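Ubiquitin conjugating enzyme (Agrocybe aegerita, PDB 3WE5) probably accepts activated ubiquitin as a thioester and passes it on to target proteins, as an E2 of the ubiquitin conjugation pathway. Local coordinates at residues 105-110 against 145-150. Sequence-based numbering, arbitrary orientation.
Sequences HVYSNG and ERPADN
Asn150 reaches Ser108 with both ends of its amide. Its OD1 accepts from Ser108 N at 2.8 Å, in the carbonyl plane and on a lone pair, while ND2 gives a hydrogen to Ser108 OG at 3.1 Å, nearly straight. With CG anti to the backbone N of Asn150 (chi1 -174°), the amide runs back beside the Tyr107 ring, its plane only 19° from that of the ring. At the far end of this ring, Tyr107 OH donates to Asp149 OD1 at 2.6 Å, meeting the syn lone pair of that oxygen; the carboxylate stands steeply to the ring, 73° between planes. Both partners in that bond are also held by Arg152 of the second subunit, whose NH2 hydrogen-bonds Tyr107 OH and forms a salt bridge with Asp149 OD2. In the UBC fold, the contact ties the long loop after strand 89-92 to the turn leading into helix 150-156. Two type I turns meet here, Tyr107 to Gly110 and Pro147 to Asn150. Pro147 CG lies over one face of the Tyr107 ring in a CH-pi contact, 4.0 Å from its centroid, and Pro147 CD packs 3.1 Å from Val106 O.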
ATOM      1  N   HIS A 105       0.591  -5.400  -2.032  1.00 20.58           N
ATOM      2  CA  HIS A 105       1.909  -5.287  -2.633  1.00 21.07           C
ATOM      3  C   HIS A 105       1.912  -5.609  -4.130  1.00 20.90           C
ATOM      4  O   HIS A 105       2.982  -5.676  -4.748  1.00 19.43           O
ATOM      5  CB  HIS A 105       2.905  -6.169  -1.884  1.00 22.32           C
ATOM      6  CG  HIS A 105       3.256  -5.643  -0.527  1.00 34.76           C
ATOM      7  ND1 HIS A 105       4.390  -4.894  -0.290  1.00 52.06           N
ATOM      8  CD2 HIS A 105       2.599  -5.715   0.655  1.00 36.22           C
ATOM      9  CE1 HIS A 105       4.428  -4.550   0.984  1.00 43.06           C
ATOM     10  NE2 HIS A 105       3.359  -5.044   1.581  1.00 36.76           N
ATOM     11  N   VAL A 106       0.723  -5.770  -4.712  1.00 16.64           N
ATOM     12  CA  VAL A 106       0.595  -6.069  -6.143  1.00 15.74           C
ATOM     13  C   VAL A 106      -0.221  -5.019  -6.872  1.00 18.31           C
ATOM     14  O   VAL A 106      -1.386  -4.813  -6.568  1.00 22.50           O
ATOM     15  CB  VAL A 106      -0.022  -7.464  -6.385  1.00 15.99           C
ATOM     16  CG1 VAL A 106      -0.059  -7.769  -7.904  1.00 15.80           C
ATOM     17  CG2 VAL A 106       0.813  -8.525  -5.678  1.00 15.00           C
ATOM     18  N   TYR A 107       0.400  -4.356  -7.844  1.00 16.75           N
ATOM     19  CA  TYR A 107      -0.280  -3.325  -8.617  1.00 20.79           C
ATOM     20  C   TYR A 107      -1.238  -3.945  -9.633  1.00 22.56           C
ATOM     21  O   TYR A 107      -1.097  -5.110  -9.995  1.00 20.23           O
ATOM     22  CB  TYR A 107       0.754  -2.412  -9.284  1.00 23.17           C
ATOM     23  CG  TYR A 107       1.456  -1.545  -8.267  1.00 20.27           C
ATOM     24  CD1 TYR A 107       0.819  -0.424  -7.744  1.00 29.18           C
ATOM     25  CD2 TYR A 107       2.723  -1.865  -7.792  1.00 23.11           C
ATOM     26  CE1 TYR A 107       1.425   0.371  -6.799  1.00 30.12           C
ATOM     27  CE2 TYR A 107       3.342  -1.072  -6.839  1.00 31.91           C
ATOM     28  CZ  TYR A 107       2.681   0.041  -6.349  1.00 33.47           C
ATOM     29  OH  TYR A 107       3.277   0.839  -5.402  1.00 32.86           O
ATOM     30  N   SER A 108      -2.226  -3.180 -10.081  1.00 21.14           N
ATOM     31  CA  SER A 108      -3.239  -3.705 -11.001  1.00 24.81           C
ATOM     32  C   SER A 108      -2.650  -4.051 -12.373  1.00 25.42           C
ATOM     33  O   SER A 108      -3.264  -4.783 -13.154  1.00 24.35           O
ATOM     34  CB  SER A 108      -4.399  -2.705 -11.141  1.00 26.39           C
ATOM     35  OG  SER A 108      -3.932  -1.479 -11.680  1.00 27.65           O
ATOM     36  N   ASN A 109      -1.471  -3.511 -12.673  1.00 21.71           N
ATOM     37  CA  ASN A 109      -0.770  -3.846 -13.892  1.00 24.72           C
ATOM     38  C   ASN A 109       0.117  -5.074 -13.709  1.00 26.33           C
ATOM     39  O   ASN A 109       0.856  -5.444 -14.613  1.00 21.83           O
ATOM     40  CB  ASN A 109       0.059  -2.661 -14.399  1.00 27.41           C
ATOM     41  CG  ASN A 109       1.260  -2.357 -13.520  1.00 24.94           C
ATOM     42  OD1 ASN A 109       1.367  -2.839 -12.388  1.00 21.67           O
ATOM     43  ND2 ASN A 109       2.162  -1.527 -14.032  1.00 26.03           N
ATOM     44  N   GLY A 110       0.063  -5.685 -12.529  1.00 22.47           N
ATOM     45  CA  GLY A 110       0.809  -6.919 -12.290  1.00 21.63           C
ATOM     46  C   GLY A 110       2.176  -6.743 -11.658  1.00 21.48           C
ATOM     47  O   GLY A 110       2.786  -7.728 -11.209  1.00 17.15           O
ATOM     48  N   GLU A 145      -6.922  -5.849  -0.859  1.00 28.66           N
ATOM     49  CA  GLU A 145      -7.040  -4.466  -1.307  1.00 34.16           C
ATOM     50  C   GLU A 145      -5.808  -4.140  -2.136  1.00 32.14           C
ATOM     51  O   GLU A 145      -4.763  -4.750  -1.946  1.00 30.11           O
ATOM     52  CB  GLU A 145      -7.169  -3.506  -0.115  1.00 33.47           C
ATOM     53  CG  GLU A 145      -5.944  -3.415   0.774  1.00 30.95           C
ATOM     54  CD  GLU A 145      -6.154  -2.460   1.930  1.00 55.80           C
ATOM     55  OE1 GLU A 145      -7.307  -2.013   2.131  1.00 50.43           O
ATOM     56  OE2 GLU A 145      -5.166  -2.154   2.631  1.00 52.08           O
ATOM     57  N   ARG A 146      -5.937  -3.201  -3.064  1.00 27.22           N
ATOM     58  CA  ARG A 146      -4.822  -2.797  -3.909  1.00 29.95           C
ATOM     59  C   ARG A 146      -3.880  -1.898  -3.117  1.00 30.49           C
ATOM     60  O   ARG A 146      -4.262  -1.412  -2.041  1.00 32.92           O
ATOM     61  CB  ARG A 146      -5.357  -2.089  -5.161  1.00 30.36           C
ATOM     62  CG  ARG A 146      -6.055  -3.054  -6.128  1.00 44.27           C
ATOM     63  CD  ARG A 146      -6.818  -2.343  -7.234  1.00 50.00           C
ATOM     64  NE  ARG A 146      -7.353  -3.284  -8.219  1.00 57.27           N
ATOM     65  CZ  ARG A 146      -8.546  -3.875  -8.138  1.00 76.15           C
ATOM     66  NH1 ARG A 146      -9.359  -3.633  -7.113  1.00 74.16           N
ATOM     67  NH2 ARG A 146      -8.928  -4.716  -9.090  1.00 61.52           N
ATOM     68  N   PRO A 147      -2.643  -1.692  -3.622  1.00 27.68           N
ATOM     69  CA  PRO A 147      -1.710  -0.735  -3.013  1.00 26.29           C
ATOM     70  C   PRO A 147      -2.315   0.666  -2.960  1.00 26.12           C
ATOM     71  O   PRO A 147      -3.136   1.005  -3.811  1.00 27.58           O
ATOM     72  CB  PRO A 147      -0.545  -0.711  -3.994  1.00 31.18           C
ATOM     73  CG  PRO A 147      -0.558  -2.074  -4.617  1.00 26.94           C
ATOM     74  CD  PRO A 147      -2.008  -2.449  -4.723  1.00 21.45           C
ATOM     75  N   ALA A 148      -1.893   1.462  -1.985  1.00 33.00           N
ATOM     76  CA  ALA A 148      -2.396   2.825  -1.820  1.00 32.09           C
ATOM     77  C   ALA A 148      -2.147   3.684  -3.057  1.00 35.47           C
ATOM     78  O   ALA A 148      -3.016   4.443  -3.479  1.00 40.32           O
ATOM     79  CB  ALA A 148      -1.754   3.473  -0.589  1.00 39.93           C
ATOM     80  N   ASP A 149      -0.955   3.578  -3.633  1.00 38.15           N
ATOM     81  CA  ASP A 149      -0.612   4.434  -4.763  1.00 39.65           C
ATOM     82  C   ASP A 149      -0.923   3.784  -6.102  1.00 36.61           C
ATOM     83  O   ASP A 149      -0.320   4.151  -7.117  1.00 36.89           O
ATOM     84  CB  ASP A 149       0.872   4.841  -4.717  1.00 42.61           C
ATOM     85  CG  ASP A 149       1.824   3.672  -4.992  1.00 53.86           C
ATOM     86  OD1 ASP A 149       1.545   2.541  -4.537  1.00 46.01           O
ATOM     87  OD2 ASP A 149       2.866   3.892  -5.655  1.00 48.30           O
ATOM     88  N   ASN A 150      -1.859   2.831  -6.110  1.00 35.72           N
ATOM     89  CA  ASN A 150      -2.068   1.984  -7.294  1.00 28.39           C
ATOM     90  C   ASN A 150      -2.282   2.777  -8.574  1.00 32.07           C
ATOM     91  O   ASN A 150      -1.558   2.589  -9.543  1.00 33.30           O
ATOM     92  CB  ASN A 150      -3.210   0.984  -7.097  1.00 22.64           C
ATOM     93  CG  ASN A 150      -3.338   0.006  -8.261  1.00 31.76           C
ATOM     94  OD1 ASN A 150      -2.602  -0.976  -8.340  1.00 27.66           O
ATOM     95  ND2 ASN A 150      -4.264   0.275  -9.172  1.00 28.15           N
TER